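PDB 4M0X: chloromuconate cycloisomerase from Rhodococcus opacus, which is an enzyme of the enolase superfamily that holds a manganese ion in its barrel domain. Local coordinates for residues A[192-197]-A[220-225]; A[242-247]-A[263-268]. One frame throughout, in Å; residues are numbered along the deposited sequence.

Interaction 1 (A[192-197]-A[220-225]). With MN (manganese (II) ion), chain C.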
# COMPACT_ATOMS: atom_id res chain seq x y z
N ALA A 192 -12.73 24.58 -24.36
CA ALA A 192 -12.61 24.01 -23.02
C ALA A 192 -13.93 24.21 -22.27
O ALA A 192 -14.52 25.31 -22.27
CB ALA A 192 -11.44 24.62 -22.26
N VAL A 193 -14.42 23.16 -21.63
CA VAL A 193 -15.55 23.33 -20.73
C VAL A 193 -15.26 22.69 -19.39
O VAL A 193 -15.05 21.48 -19.32
CB VAL A 193 -16.83 22.71 -21.27
CG1 VAL A 193 -17.99 23.07 -20.35
CG2 VAL A 193 -17.08 23.18 -22.70
N ILE A 194 -15.21 23.50 -18.34
CA ILE A 194 -15.20 23.00 -16.98
C ILE A 194 -16.64 22.91 -16.50
O ILE A 194 -17.45 23.75 -16.85
CB ILE A 194 -14.51 24.00 -16.05
CG1 ILE A 194 -13.04 24.12 -16.41
CG2 ILE A 194 -14.71 23.62 -14.58
CD1 ILE A 194 -12.46 25.45 -15.98
N VAL A 195 -16.96 21.90 -15.69
CA VAL A 195 -18.20 21.93 -14.87
C VAL A 195 -17.90 21.92 -13.37
O VAL A 195 -17.06 21.14 -12.89
CB VAL A 195 -19.18 20.79 -15.23
CG1 VAL A 195 -19.57 20.86 -16.70
CG2 VAL A 195 -18.58 19.44 -14.92
N ASP A 196 -18.57 22.81 -12.63
CA ASP A 196 -18.33 23.00 -11.20
C ASP A 196 -19.57 22.85 -10.30
O ASP A 196 -20.29 23.82 -10.06
CB ASP A 196 -17.70 24.36 -10.95
CG ASP A 196 -17.14 24.47 -9.56
OD1 ASP A 196 -17.30 23.50 -8.81
OD2 ASP A 196 -16.55 25.52 -9.20
N PRO A 197 -19.84 21.62 -9.83
CA PRO A 197 -20.92 21.34 -8.90
C PRO A 197 -20.65 21.83 -7.48
O PRO A 197 -21.47 21.64 -6.60
CB PRO A 197 -20.98 19.81 -8.88
CG PRO A 197 -20.25 19.37 -10.10
CD PRO A 197 -19.19 20.39 -10.30
N VAL A 220 -13.17 19.33 -18.15
CA VAL A 220 -12.59 19.29 -16.83
C VAL A 220 -13.74 19.21 -15.84
O VAL A 220 -14.82 19.77 -16.08
CB VAL A 220 -11.72 20.55 -16.54
CG1 VAL A 220 -11.28 20.59 -15.07
CG2 VAL A 220 -10.49 20.62 -17.44
N ALA A 221 -13.51 18.52 -14.74
CA ALA A 221 -14.52 18.50 -13.70
C ALA A 221 -13.95 19.15 -12.46
O ALA A 221 -13.00 18.65 -11.87
CB ALA A 221 -15.00 17.10 -13.42
N GLU A 222 -14.53 20.28 -12.09
CA GLU A 222 -14.09 20.96 -10.92
C GLU A 222 -14.86 20.40 -9.73
O GLU A 222 -16.03 20.10 -9.85
CB GLU A 222 -14.30 22.47 -11.06
CG GLU A 222 -13.37 23.25 -10.13
CD GLU A 222 -13.68 24.72 -10.01
OE1 GLU A 222 -14.09 25.32 -11.04
OE2 GLU A 222 -13.49 25.27 -8.90
N GLN A 223 -14.17 20.25 -8.60
CA GLN A 223 -14.74 19.79 -7.35
C GLN A 223 -16.09 19.13 -7.50
O GLN A 223 -17.11 19.73 -7.16
CB GLN A 223 -14.89 20.95 -6.38
CG GLN A 223 -15.08 20.48 -4.94
CD GLN A 223 -13.83 19.83 -4.41
OE1 GLN A 223 -12.74 20.40 -4.52
NE2 GLN A 223 -13.97 18.63 -3.88
N PRO A 224 -16.14 17.90 -8.02
CA PRO A 224 -17.51 17.37 -8.21
C PRO A 224 -18.14 16.86 -6.90
O PRO A 224 -19.33 17.06 -6.66
CB PRO A 224 -17.32 16.25 -9.22
CG PRO A 224 -15.89 15.86 -9.08
CD PRO A 224 -15.10 17.05 -8.63
N ILE A 225 -17.35 16.21 -6.06
CA ILE A 225 -17.85 15.66 -4.82
C ILE A 225 -17.30 16.47 -3.65
O ILE A 225 -16.47 17.36 -3.86
CB ILE A 225 -17.53 14.16 -4.69
CG1 ILE A 225 -16.03 13.87 -4.75
CG2 ILE A 225 -18.20 13.39 -5.81
CD1 ILE A 225 -15.64 12.48 -4.25
MN MN C . -15.11 26.21 -7.83
O HOH W 1 -15.55 24.26 -6.86
O HOH W 2 -16.60 26.66 -5.88

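Interaction 2 (A[242-247]-A[263-268]). With MN (manganese (II) ion), chain C.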
# COMPACT_ATOMS: atom_id res chain seq x y z
N ILE A 242 -11.57 12.46 -18.39
CA ILE A 242 -11.25 13.88 -18.30
C ILE A 242 -10.67 14.15 -16.93
O ILE A 242 -10.94 13.41 -16.00
CB ILE A 242 -12.49 14.79 -18.53
CG1 ILE A 242 -13.67 14.34 -17.66
CG2 ILE A 242 -12.87 14.85 -20.01
CD1 ILE A 242 -14.74 15.39 -17.52
N PRO A 243 -9.83 15.18 -16.81
CA PRO A 243 -9.24 15.44 -15.49
C PRO A 243 -10.17 16.06 -14.46
O PRO A 243 -11.18 16.68 -14.80
CB PRO A 243 -8.09 16.41 -15.81
CG PRO A 243 -8.46 17.04 -17.11
CD PRO A 243 -9.21 15.98 -17.88
N ILE A 244 -9.78 15.92 -13.20
CA ILE A 244 -10.49 16.43 -12.04
C ILE A 244 -9.66 17.54 -11.39
O ILE A 244 -8.47 17.36 -11.07
CB ILE A 244 -10.63 15.29 -11.00
CG1 ILE A 244 -11.32 14.08 -11.61
CG2 ILE A 244 -11.38 15.73 -9.75
CD1 ILE A 244 -12.72 14.38 -12.08
N MET A 245 -10.30 18.68 -11.13
CA MET A 245 -9.67 19.78 -10.44
C MET A 245 -10.16 19.99 -9.01
O MET A 245 -11.36 20.07 -8.75
CB MET A 245 -9.90 21.02 -11.25
CG MET A 245 -9.41 22.32 -10.65
SD MET A 245 -9.11 23.47 -12.01
CE MET A 245 -10.74 23.75 -12.69
N ALA A 246 -9.23 20.09 -8.08
CA ALA A 246 -9.52 20.47 -6.73
C ALA A 246 -9.68 21.98 -6.65
O ALA A 246 -8.89 22.73 -7.24
CB ALA A 246 -8.39 20.02 -5.83
N ASP A 247 -10.70 22.41 -5.92
CA ASP A 247 -10.89 23.81 -5.62
C ASP A 247 -11.05 23.86 -4.10
O ASP A 247 -10.04 24.01 -3.39
CB ASP A 247 -12.09 24.40 -6.36
CG ASP A 247 -12.43 25.83 -5.91
OD1 ASP A 247 -11.63 26.42 -5.14
OD2 ASP A 247 -13.50 26.36 -6.29
N GLY A 263 -2.77 11.23 -5.02
CA GLY A 263 -2.97 11.06 -6.46
C GLY A 263 -4.43 11.28 -6.77
O GLY A 263 -4.96 10.74 -7.73
N ALA A 264 -5.05 12.12 -5.95
CA ALA A 264 -6.49 12.34 -5.96
C ALA A 264 -7.05 13.34 -7.00
O ALA A 264 -8.27 13.37 -7.19
CB ALA A 264 -6.97 12.73 -4.56
N VAL A 265 -6.22 14.15 -7.63
CA VAL A 265 -6.73 15.09 -8.62
C VAL A 265 -5.74 15.39 -9.74
O VAL A 265 -4.56 15.11 -9.63
CB VAL A 265 -7.20 16.44 -7.98
CG1 VAL A 265 -8.54 16.31 -7.25
CG2 VAL A 265 -6.14 17.04 -7.09
N SER A 266 -6.23 16.03 -10.81
CA SER A 266 -5.39 16.38 -11.95
C SER A 266 -4.85 17.80 -11.85
O SER A 266 -3.79 18.09 -12.44
CB SER A 266 -6.18 16.24 -13.26
OG SER A 266 -6.67 14.93 -13.43
N ALA A 267 -5.60 18.68 -11.18
CA ALA A 267 -5.23 20.09 -11.10
C ALA A 267 -5.61 20.82 -9.81
O ALA A 267 -6.38 20.34 -8.99
CB ALA A 267 -5.77 20.83 -12.29
N PHE A 268 -5.04 22.01 -9.65
CA PHE A 268 -5.44 22.93 -8.59
C PHE A 268 -6.14 24.13 -9.19
O PHE A 268 -5.73 24.62 -10.24
CB PHE A 268 -4.23 23.38 -7.76
CG PHE A 268 -3.60 22.27 -6.97
CD1 PHE A 268 -4.29 21.08 -6.73
CD2 PHE A 268 -2.33 22.41 -6.44
CE1 PHE A 268 -3.71 20.06 -6.01
CE2 PHE A 268 -1.75 21.42 -5.68
CZ PHE A 268 -2.44 20.23 -5.47
MN MN C . -15.11 26.21 -7.83
O HOH W 2 -16.60 26.66 -5.88
O HOH W 1 -15.55 24.26 -6.86

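Interaction 1 (A[192-197]-A[220-225])
Asp196 OD2 binds the manganese ion at 2.1 Å, beside Glu222 OE2, which binds the same ion at 2.1 Å. Asp247 completes the protein ligands, and two waters also bind. The two carboxylates of Asp196 and Glu222 reach the ion from adjacent strands, crossing obliquely with their planes 35° apart. Asp196 OD2 also receives weak hydrogen bonds from Lys165 and Lys167. The second oxygen of each acid has its own partners: Asp196 OD1 accepts a hydrogen bond from metal-bound water 1 at 2.7 Å and another from the backbone N of Asn198, while Glu222 OE1 forms a salt bridge with Lys165, which thus reaches both acids. Glu222 CG stands anti to the backbone N (chi1 -157°), and the chain continues extended, carrying its carboxylate up to the ion.

Leading up to the metal site, strands 192-196 and 220-222 run parallel, their axes 4.7 Å apart. Val195 is bonded through both its backbone polar atoms, N to Val220 O at 3.0 Å and O to Glu222 N at 2.8 Å, and Val220 N adds a bond to Val193 O. Ile194 and Val220 lie side by side, CG1 of the isoleucine 3.8 Å from CB of the valine, on the face that also carries Met245. Ile194 CG2 packs against Glu222 CB, bringing an apolar surface to the base of the metal ligand. Beyond the strands, Pro197 CG rests near the Pro224 backbone.

With two carboxylates this close, the cation and the neighbouring lysines probably offset their mutual repulsion, and pairing of the strands up to Glu222 N probably helps set the spacing of the two ligands.

Interaction 2 (A[242-247]-A[263-268])
Ile244 O accepts two backbone bonds from the 263-268 segment: Ser266 N approaches at 2.6 Å in the carbonyl plane, and Ala267 N at 3.2 Å, tilted 25° from it. Two residues past Ile244, Ala246 N donates to Ala267 O at 3.0 Å, so Ala267 is bonded through both N and O. Ser266 adds a side-chain link, its OG accepting a weak bond from Ile244 N at 3.3 Å; the torsion that sets OG beside its own backbone N (chi1 -58°) turns it to that donor.

These bonds join parallel neighbours of the modified TIM barrel, (beta/alpha)7beta, of the enolase superfamily: strands 244-246 and 267-270 of a beta-alpha-beta unit whose helix 253-262 ends in a Schellman motif at Gly263. Asp247, just past the first strand, binds manganese through OD2 at 2.2 Å, while its OD1 forms a salt bridge with Lys271.

Apolar packing occupies both faces of the pair. Ile244 and Val265 cross at about a right angle, CG2 of the isoleucine 3.8 Å from CG1 of the valine. The other valine branch, CG2, meets Ala246 CB, which also lies obliquely by the Phe268 ring. On the face of Met245 and Ala267, the methionine CG packs near the alanine methyl. Pro243 and Ser266 also pack on Leu204 of a second subunit.

Interactions 1 and 2 follow one another along the chain and round the same barrel, their centres about 9 Å apart. Strands 220-222 and 244-246 are neighbours in the sheet, joined by probable hydrogen bonds from Met245 N to Ala221 O and from Gln223 N to Met245 O. Both contacts are largely buried, but interaction 1 lies wholly within the chain, whereas interaction 2 touches another subunit at Pro243 and Ser266. Their chemistry differs too: two metal ligands from adjacent strands converge on the ion in interaction 1, while the second supplies one, Asp247, from a residue that does not touch the partner segment, and otherwise relies on backbone bonds and apolar packing.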